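PDB 3KOS: HTH-type transcriptional activator AmpR from Citrobacter freundii, which regulates transcription of the ampC beta-lactamase gene as a LysR-type DNA-binding factor, and is represented here by its effector-binding domain. Local coordinates for residues A[63-68]-A[180-185]; A[105-110]-A[132-137]. All blocks are in the same frame, centred on the assembly; numbering follows the deposited sequence. Where two conformers were deposited one is given.

Interaction 1. Residues A[63-68]-A[180-185]; sequences IRYGGG and GSYWIT
Trp183 receives Gly68 on one face of its indole: CA of Gly68 stands 3.5 Å from the centroid of the six-membered ring, only 16° off the ring normal, a close CH-pi contact. The Trp183 side chain has CG anti to its own carbonyl carbon (chi1 -62°), which turns the pyrrole edge toward Gly66. There NE1 makes a weak, bent hydrogen bond of 3.0 Å to Gly66 O, a carbonyl that also takes the straighter bond from Ser181 N at 2.9 Å. The CH-pi contact and the weak NE1 bond place the 66-68 turn against the indole. Arg64, on the same face of the sheet, bends at chi3 and crosses Thr185 at about a right angle, Arg64 CD 3.6 Å from Thr185 CG2; its guanidinium makes a cation-pi contact with Trp70.

On the face shared by Ile63 and Ile184, the Tyr65 ring presents its CD2 edge to the face of Tyr182 in an edge-to-face pair, planes at 68°. Its OH is tied to Gly180 O through a water, 2.7 Å from Tyr65 OH.

The ladder is antiparallel, with Arg64-Trp183 and Gly66-Ser181 as hydrogen-bonded pairs. Strand 61-66 lies between 12-19 and 181-187, the latter bordered in turn by 73-86; helix 20-37 packs on Ile63 and Tyr182, while Trp70 and Tyr77 meet the Trp183 ring edge-to-face.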
# COMPACT_ATOMS: atom_id res chain seq x y z
N ILE A 63 9.67 6.25 10.03
CA ILE A 63 10.47 5.16 9.51
C ILE A 63 10.28 5.18 8.00
O ILE A 63 9.15 5.23 7.53
CB ILE A 63 10.09 3.81 10.11
CG1 ILE A 63 10.48 3.81 11.61
CG2 ILE A 63 10.79 2.69 9.35
CD1 ILE A 63 10.06 2.55 12.37
N ARG A 64 11.38 5.19 7.26
CA ARG A 64 11.33 5.46 5.84
C ARG A 64 12.43 4.74 5.08
O ARG A 64 13.41 4.27 5.67
CB ARG A 64 11.47 6.97 5.61
CG ARG A 64 12.82 7.51 5.98
CD ARG A 64 12.72 8.96 6.46
NE ARG A 64 12.03 9.79 5.48
CZ ARG A 64 11.72 11.07 5.69
NH1 ARG A 64 11.08 11.77 4.75
NH2 ARG A 64 12.05 11.65 6.83
N TYR A 65 12.27 4.69 3.76
CA TYR A 65 13.27 4.10 2.87
C TYR A 65 14.06 5.23 2.24
O TYR A 65 13.48 6.20 1.75
CB TYR A 65 12.56 3.32 1.76
CG TYR A 65 13.45 2.76 0.66
CD1 TYR A 65 13.73 3.51 -0.47
CD2 TYR A 65 13.97 1.48 0.74
CE1 TYR A 65 14.52 3.01 -1.49
CE2 TYR A 65 14.77 0.96 -0.28
CZ TYR A 65 15.03 1.74 -1.40
OH TYR A 65 15.81 1.25 -2.41
N GLY A 66 15.38 5.11 2.24
CA GLY A 66 16.20 6.13 1.61
C GLY A 66 17.69 5.98 1.87
O GLY A 66 18.16 4.90 2.24
N GLY A 67 18.41 7.08 1.71
CA GLY A 67 19.86 7.06 1.75
C GLY A 67 20.48 7.60 3.02
O GLY A 67 21.70 7.62 3.16
N GLY A 68 19.63 8.05 3.95
CA GLY A 68 20.10 8.51 5.25
C GLY A 68 20.59 9.95 5.26
O GLY A 68 21.10 10.43 6.28
N GLY A 180 18.98 1.96 -1.48
CA GLY A 180 18.49 2.57 -0.26
C GLY A 180 18.32 1.56 0.86
O GLY A 180 18.37 0.35 0.62
N SER A 181 18.12 2.05 2.08
CA SER A 181 17.92 1.19 3.24
C SER A 181 16.76 1.72 4.07
O SER A 181 16.15 2.72 3.71
CB SER A 181 19.18 1.18 4.13
OG SER A 181 20.30 0.73 3.40
N TYR A 182 16.46 1.07 5.18
CA TYR A 182 15.43 1.60 6.07
C TYR A 182 16.07 2.36 7.22
O TYR A 182 17.05 1.89 7.82
CB TYR A 182 14.48 0.50 6.56
CG TYR A 182 13.61 -0.03 5.43
CD1 TYR A 182 12.51 0.70 4.97
CD2 TYR A 182 13.91 -1.24 4.81
CE1 TYR A 182 11.74 0.23 3.92
CE2 TYR A 182 13.13 -1.71 3.75
CZ TYR A 182 12.05 -0.97 3.32
OH TYR A 182 11.28 -1.43 2.26
N TRP A 183 15.52 3.54 7.50
CA TRP A 183 16.05 4.43 8.53
C TRP A 183 14.93 4.89 9.44
O TRP A 183 13.76 4.92 9.05
CB TRP A 183 16.64 5.68 7.87
CG TRP A 183 17.77 5.42 6.95
CD1 TRP A 183 17.70 4.98 5.66
CD2 TRP A 183 19.16 5.59 7.25
NE1 TRP A 183 18.97 4.86 5.14
CE2 TRP A 183 19.88 5.23 6.09
CE3 TRP A 183 19.87 6.02 8.38
CZ2 TRP A 183 21.28 5.28 6.03
CZ3 TRP A 183 21.25 6.07 8.32
CH2 TRP A 183 21.94 5.70 7.16
N ILE A 184 15.29 5.28 10.66
CA ILE A 184 14.35 5.99 11.51
C ILE A 184 14.85 7.44 11.67
O ILE A 184 16.02 7.67 11.92
CB ILE A 184 14.15 5.29 12.88
CG1 ILE A 184 13.03 5.97 13.69
CG2 ILE A 184 15.46 5.22 13.67
CD1 ILE A 184 12.48 5.12 14.85
N THR A 185 13.96 8.41 11.50
CA THR A 185 14.40 9.80 11.47
C THR A 185 13.57 10.70 12.37
O THR A 185 12.36 10.51 12.53
CB THR A 185 14.43 10.37 10.01
OG1 THR A 185 13.10 10.54 9.50
CG2 THR A 185 15.19 9.43 9.10
O HOH W 1 17.50 -0.80 -1.80

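Interaction 2. Residues A[105-110]-A[132-137]; sequences PLLRSY and NVMVFD
Val135 sets its CG2 methyl over one face of the Arg108 guanidinium, 3.7 Å from CZ and displaced toward the rim, the two side chains running side by side. The strands that carry them, 106-109 and 133-136, are the parallel pair of a beta-alpha-beta unit whose crossover contains helix 114-121. Four backbone hydrogen bonds alternate along the pair, from Leu106 N to Asn132 O through to Phe136 N to Arg108 O.

Arg108 starts with CG between its backbone N and carbonyl carbon (chi1 65°) and then extends to NE, so that CG passes Val133 CG1 at 3.7 Å before the guanidinium reaches Val135. Arg108 NH1 donates to Ser109 O at 2.8 Å, which helps to fix the rotation of the group. On the sheet face that carries Leu107 and Met134, Leu107 CB meets Phe136 CE2 at 3.8 Å, and Leu107 CD2 lies alongside CB of selenomethionine Met134; helix 139-147 covers Leu107 and Phe136.

Tyr110 crosses Val135 at about a right angle, CD1 against CG1 at 3.5 Å, while its OH bonds to Thr47 O of the second subunit. At the backbone end of Tyr110 a water accepts from Tyr110 N at 3.1 Å and donates to Phe136 O at 3.0 Å.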
# COMPACT_ATOMS: atom_id res chain seq x y z
N PRO A 105 5.60 -7.60 -18.46
CA PRO A 105 5.66 -6.19 -18.09
C PRO A 105 6.49 -6.04 -16.83
O PRO A 105 6.63 -7.00 -16.08
CB PRO A 105 4.19 -5.84 -17.80
CG PRO A 105 3.40 -6.86 -18.55
CD PRO A 105 4.22 -8.12 -18.48
N LEU A 106 7.02 -4.85 -16.59
CA LEU A 106 7.85 -4.61 -15.42
C LEU A 106 7.09 -3.77 -14.41
O LEU A 106 6.34 -2.88 -14.77
CB LEU A 106 9.16 -3.93 -15.82
CG LEU A 106 10.05 -4.71 -16.80
CD1 LEU A 106 11.25 -3.88 -17.22
CD2 LEU A 106 10.51 -6.03 -16.17
N LEU A 107 7.29 -4.08 -13.13
CA LEU A 107 6.71 -3.30 -12.05
C LEU A 107 7.86 -2.65 -11.31
O LEU A 107 8.85 -3.32 -11.00
CB LEU A 107 5.94 -4.21 -11.08
CG LEU A 107 5.02 -5.25 -11.73
CD1 LEU A 107 4.30 -6.10 -10.68
CD2 LEU A 107 4.01 -4.62 -12.67
N ARG A 108 7.74 -1.35 -11.04
CA ARG A 108 8.79 -0.63 -10.32
C ARG A 108 8.21 0.46 -9.43
O ARG A 108 7.02 0.77 -9.50
CB ARG A 108 9.79 -0.03 -11.30
CG ARG A 108 9.23 1.05 -12.19
CD ARG A 108 10.37 1.86 -12.79
NE ARG A 108 9.92 2.82 -13.81
CZ ARG A 108 9.47 4.04 -13.55
NH1 ARG A 108 9.37 4.47 -12.30
NH2 ARG A 108 9.11 4.83 -14.55
N SER A 109 9.05 1.02 -8.57
CA SER A 109 8.65 2.14 -7.73
C SER A 109 8.79 3.43 -8.53
O SER A 109 9.10 3.40 -9.72
CB SER A 109 9.55 2.24 -6.50
OG SER A 109 10.79 2.84 -6.87
N TYR A 110 8.57 4.56 -7.87
CA TYR A 110 8.73 5.87 -8.51
C TYR A 110 10.17 6.19 -8.90
O TYR A 110 10.42 7.22 -9.53
CB TYR A 110 8.20 6.97 -7.62
CG TYR A 110 6.71 7.19 -7.67
CD1 TYR A 110 5.82 6.13 -7.56
CD2 TYR A 110 6.18 8.47 -7.80
CE1 TYR A 110 4.44 6.33 -7.59
CE2 TYR A 110 4.82 8.69 -7.83
CZ TYR A 110 3.95 7.61 -7.73
OH TYR A 110 2.59 7.83 -7.75
N ASN A 132 6.48 -2.26 -21.44
CA ASN A 132 5.33 -2.06 -20.56
C ASN A 132 5.81 -1.96 -19.11
O ASN A 132 6.44 -2.89 -18.61
CB ASN A 132 4.34 -3.22 -20.68
CG ASN A 132 3.58 -3.21 -22.00
OD1 ASN A 132 3.17 -4.26 -22.50
ND2 ASN A 132 3.40 -2.02 -22.56
N VAL A 133 5.52 -0.85 -18.46
CA VAL A 133 5.89 -0.67 -17.06
C VAL A 133 4.73 -0.10 -16.26
O VAL A 133 4.01 0.77 -16.74
CB VAL A 133 7.09 0.28 -16.90
CG1 VAL A 133 7.45 0.46 -15.42
CG2 VAL A 133 8.29 -0.27 -17.65
N MSE A 134 4.56 -0.60 -15.03
CA MSE A 134 3.61 -0.01 -14.10
C MSE A 134 4.37 0.47 -12.87
O MSE A 134 5.30 -0.20 -12.42
CB MSE A 134 2.54 -1.04 -13.71
CG MSE A 134 2.02 -1.81 -14.90
SE MSE A 134 0.54 -3.01 -14.41
CE MSE A 134 -0.76 -1.58 -14.37
N VAL A 135 3.97 1.63 -12.36
CA VAL A 135 4.73 2.34 -11.34
C VAL A 135 3.97 2.39 -10.02
O VAL A 135 2.80 2.73 -10.00
CB VAL A 135 5.02 3.78 -11.81
CG1 VAL A 135 5.73 4.57 -10.73
CG2 VAL A 135 5.83 3.75 -13.11
N PHE A 136 4.65 2.06 -8.91
CA PHE A 136 3.99 1.92 -7.62
C PHE A 136 4.56 2.80 -6.51
O PHE A 136 5.77 2.90 -6.35
CB PHE A 136 4.07 0.46 -7.16
CG PHE A 136 3.32 -0.47 -8.05
CD1 PHE A 136 2.00 -0.79 -7.78
CD2 PHE A 136 3.91 -0.98 -9.19
CE1 PHE A 136 1.29 -1.63 -8.62
CE2 PHE A 136 3.20 -1.82 -10.05
CZ PHE A 136 1.89 -2.14 -9.76
N ASP A 137 3.66 3.43 -5.75
CA ASP A 137 4.06 4.26 -4.63
C ASP A 137 4.52 3.41 -3.45
O ASP A 137 5.29 3.86 -2.61
CB ASP A 137 2.91 5.17 -4.19
CG ASP A 137 1.72 4.38 -3.65
OD1 ASP A 137 1.36 3.32 -4.21
OD2 ASP A 137 1.11 4.85 -2.65
O HOH W 2 7.74 4.61 -4.89

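Overall arrangement
The two contacts belong to the two lobes of the LysR effector-binding domain: interaction 1 joins strands 61-66 and 181-187 in one lobe, interaction 2 joins parallel strands 106-109 and 133-136 in the other. The chain segment between 63-68 and 180-185 includes all of interaction 2. Their centres lie 21 Å apart and their nearest atoms about 7 Å, without touching. Each brings a side chain close to bound MES, which probably comes from the crystallisation liquor: Tyr182 OH hydrogen-bonds to it, and the Ser109 side chain approaches one to about 3 Å. Tyr182 OH and Ser109 OG are 10.1 Å apart. The MES approaches probably mark the cleft between the lobes, where LysR-family effectors bind. Only interaction 2 touches the second subunit.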